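Long-range contact in aspartate aminotransferase, cytoplasmic (Schizosaccharomyces pombe 972h-, PDB 6JPK), which catalyses the pyridoxal 5'-phosphate-dependent transfer of the amino group between L-aspartate and 2-oxoglutarate, giving oxaloacetate and L-glutamate: residues L215-I220 / D246-Q251. The protein carries 1 engineered substitution. Numbering follows the deposited sequence.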
loop_
_atom_site.group_PDB
_atom_site.type_symbol
_atom_site.label_atom_id
_atom_site.label_comp_id
_atom_site.label_asym_id
_atom_site.label_seq_id
_atom_site.Cartn_x
_atom_site.Cartn_y
_atom_site.Cartn_z
ATOM N N LEU A 215 6.055 -26.227 -3.744
ATOM C CA LEU A 215 5.057 -25.201 -4.028
ATOM C C LEU A 215 5.722 -24.050 -4.787
ATOM O O LEU A 215 6.752 -23.523 -4.347
ATOM C CB LEU A 215 4.421 -24.701 -2.725
ATOM C CG LEU A 215 3.503 -23.487 -2.865
ATOM C CD1 LEU A 215 2.348 -23.822 -3.792
ATOM C CD2 LEU A 215 2.987 -23.037 -1.507
ATOM N N VAL A 216 5.137 -23.657 -5.919
ATOM C CA VAL A 216 5.767 -22.704 -6.837
ATOM C C VAL A 216 5.120 -21.328 -6.702
ATOM O O VAL A 216 3.884 -21.202 -6.742
ATOM C CB VAL A 216 5.690 -23.213 -8.288
ATOM C CG1 VAL A 216 6.096 -22.113 -9.260
ATOM C CG2 VAL A 216 6.603 -24.443 -8.462
ATOM N N VAL A 217 5.959 -20.301 -6.544
ATOM C CA VAL A 217 5.572 -18.892 -6.591
ATOM C C VAL A 217 6.396 -18.228 -7.694
ATOM O O VAL A 217 7.628 -18.177 -7.604
ATOM C CB VAL A 217 5.813 -18.175 -5.249
ATOM C CG1 VAL A 217 5.375 -16.710 -5.337
ATOM C CG2 VAL A 217 5.123 -18.906 -4.103
ATOM N N PHE A 218 5.724 -17.759 -8.743
ATOM C CA PHE A 218 6.375 -16.998 -9.806
ATOM C C PHE A 218 6.339 -15.512 -9.483
ATOM O O PHE A 218 5.292 -14.975 -9.114
ATOM C CB PHE A 218 5.695 -17.212 -11.157
ATOM C CG PHE A 218 6.006 -18.527 -11.808
ATOM C CD1 PHE A 218 7.217 -18.728 -12.437
ATOM C CD2 PHE A 218 5.059 -19.541 -11.834
ATOM C CE1 PHE A 218 7.498 -19.943 -13.063
ATOM C CE2 PHE A 218 5.327 -20.760 -12.456
ATOM C CZ PHE A 218 6.550 -20.960 -13.070
ATOM N N ASP A 219 7.472 -14.851 -9.645
ATOM C CA ASP A 219 7.544 -13.394 -9.635
ATOM C C ASP A 219 7.690 -12.932 -11.080
ATOM O O ASP A 219 8.646 -13.321 -11.762
ATOM C CB ASP A 219 8.723 -12.921 -8.784
ATOM C CG ASP A 219 8.608 -11.449 -8.384
ATOM O OD1 ASP A 219 8.190 -10.618 -9.221
ATOM O OD2 ASP A 219 8.936 -11.122 -7.224
ATOM N N ILE A 220 6.732 -12.146 -11.576
ATOM C CA ILE A 220 6.777 -11.665 -12.957
ATOM C C ILE A 220 6.671 -10.138 -12.922
ATOM O O ILE A 220 5.580 -9.556 -12.950
ATOM C CB ILE A 220 5.710 -12.311 -13.854
ATOM C CG1 ILE A 220 5.845 -11.814 -15.294
ATOM C CG2 ILE A 220 4.285 -12.137 -13.317
ATOM C CD1 ILE A 220 5.297 -12.801 -16.322
ATOM N N ASP A 246 -1.739 -26.268 -8.377
ATOM C CA ASP A 246 -2.018 -24.878 -8.041
ATOM C C ASP A 246 -0.709 -24.159 -7.689
ATOM O O ASP A 246 0.271 -24.783 -7.264
ATOM C CB ASP A 246 -3.075 -24.747 -6.924
ATOM C CG ASP A 246 -2.889 -25.720 -5.748
ATOM O OD1 ASP A 246 -2.541 -26.903 -5.956
ATOM O OD2 ASP A 246 -3.182 -25.302 -4.595
ATOM N N PHE A 247 -0.676 -22.850 -7.939
ATOM C CA PHE A 247 0.540 -22.065 -7.735
ATOM C C PHE A 247 0.160 -20.593 -7.612
ATOM O O PHE A 247 -1.000 -20.216 -7.819
ATOM C CB PHE A 247 1.561 -22.296 -8.866
ATOM C CG PHE A 247 1.096 -21.832 -10.246
ATOM C CD1 PHE A 247 0.182 -22.578 -10.984
ATOM C CD2 PHE A 247 1.611 -20.667 -10.812
ATOM C CE1 PHE A 247 -0.236 -22.160 -12.254
ATOM C CE2 PHE A 247 1.200 -20.234 -12.083
ATOM C CZ PHE A 247 0.276 -20.986 -12.808
ATOM N N PHE A 248 1.162 -19.759 -7.292
ATOM C CA PHE A 248 0.986 -18.326 -7.066
ATOM C C PHE A 248 1.777 -17.508 -8.073
ATOM O O PHE A 248 2.841 -17.930 -8.544
ATOM C CB PHE A 248 1.434 -17.899 -5.665
ATOM C CG PHE A 248 0.628 -18.508 -4.556
ATOM C CD1 PHE A 248 0.861 -19.818 -4.152
ATOM C CD2 PHE A 248 -0.355 -17.763 -3.904
ATOM C CE1 PHE A 248 0.126 -20.384 -3.117
ATOM C CE2 PHE A 248 -1.088 -18.320 -2.859
ATOM C CZ PHE A 248 -0.859 -19.636 -2.478
ATOM N N VAL A 249 1.266 -16.316 -8.375
ATOM C CA VAL A 249 1.945 -15.374 -9.264
ATOM C C VAL A 249 1.894 -13.986 -8.640
ATOM O O VAL A 249 0.819 -13.526 -8.240
ATOM C CB VAL A 249 1.315 -15.342 -10.671
ATOM C CG1 VAL A 249 2.103 -14.389 -11.574
ATOM C CG2 VAL A 249 1.235 -16.740 -11.283
ATOM N N CYS A 250 3.044 -13.312 -8.575
ATOM C CA CYS A 250 3.127 -11.922 -8.130
ATOM C C CYS A 250 3.535 -11.051 -9.314
ATOM O O CYS A 250 4.630 -11.214 -9.859
ATOM C CB CYS A 250 4.120 -11.766 -6.980
ATOM S SG CYS A 250 3.792 -12.877 -5.601
ATOM N N GLN A 251 2.665 -10.113 -9.690
ATOM C CA GLN A 251 2.753 -9.395 -10.955
ATOM C C GLN A 251 2.885 -7.909 -10.686
ATOM O O GLN A 251 2.149 -7.359 -9.863
ATOM C CB GLN A 251 1.514 -9.675 -11.807
ATOM C CG GLN A 251 1.357 -8.866 -13.078
ATOM C CD GLN A 251 -0.005 -9.137 -13.723
ATOM O OE1 GLN A 251 -0.990 -9.363 -13.015
ATOM N NE2 GLN A 251 -0.056 -9.159 -15.054
HETATM O O HOH W 1 3.013 -25.196 -7.210
HETATM O O HOH W 2 6.257 -8.845 -9.285
#
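The first torsions of F218 and F247 set their rings against each other: CG of F218 is anti to its carbonyl carbon (chi1 -76°), whereas that of F247 sits between backbone N and carbonyl carbon (chi1 64°). CD2 of F247 reaches the edge of the F218 ring, 3.8 Å from F218 CD2, and the ring planes stand at 84°. L237 of helix 235-241 touches F218, and F240 meets the F247 ring edge-to-face. With an alanine in place of F218, a gap would probably open beside L237, leaving CD2 of F247 without its neighbour. On the face of F218 and V249, I220 CG2 packs on V249 CG1 at 3.6 Å. On the other face, that of V217 and C250, the F248 ring edge receives L215 CD1, V217 CG1 touches C250 SG, and I119 of helix 107-127 covers V217 and F248.

Four nearly straight backbone bonds fix the parallel register: F248 N to V216 O, F218 N to F248 O, C250 N to F218 O (2.8 Å) and I220 N to C250 O. One water continues the pairing from V216 N to D246 O. A second donates to D219 OD1 (2.6 Å) and to C250 O, while D219 OD2 is held by H141 and N112. Strands 215-220 and 247-252 are neighbours in the mixed central sheet of the fold type I large domain, and D219 is probably the family's aspartate that pairs with the cofactor's pyridine nitrogen.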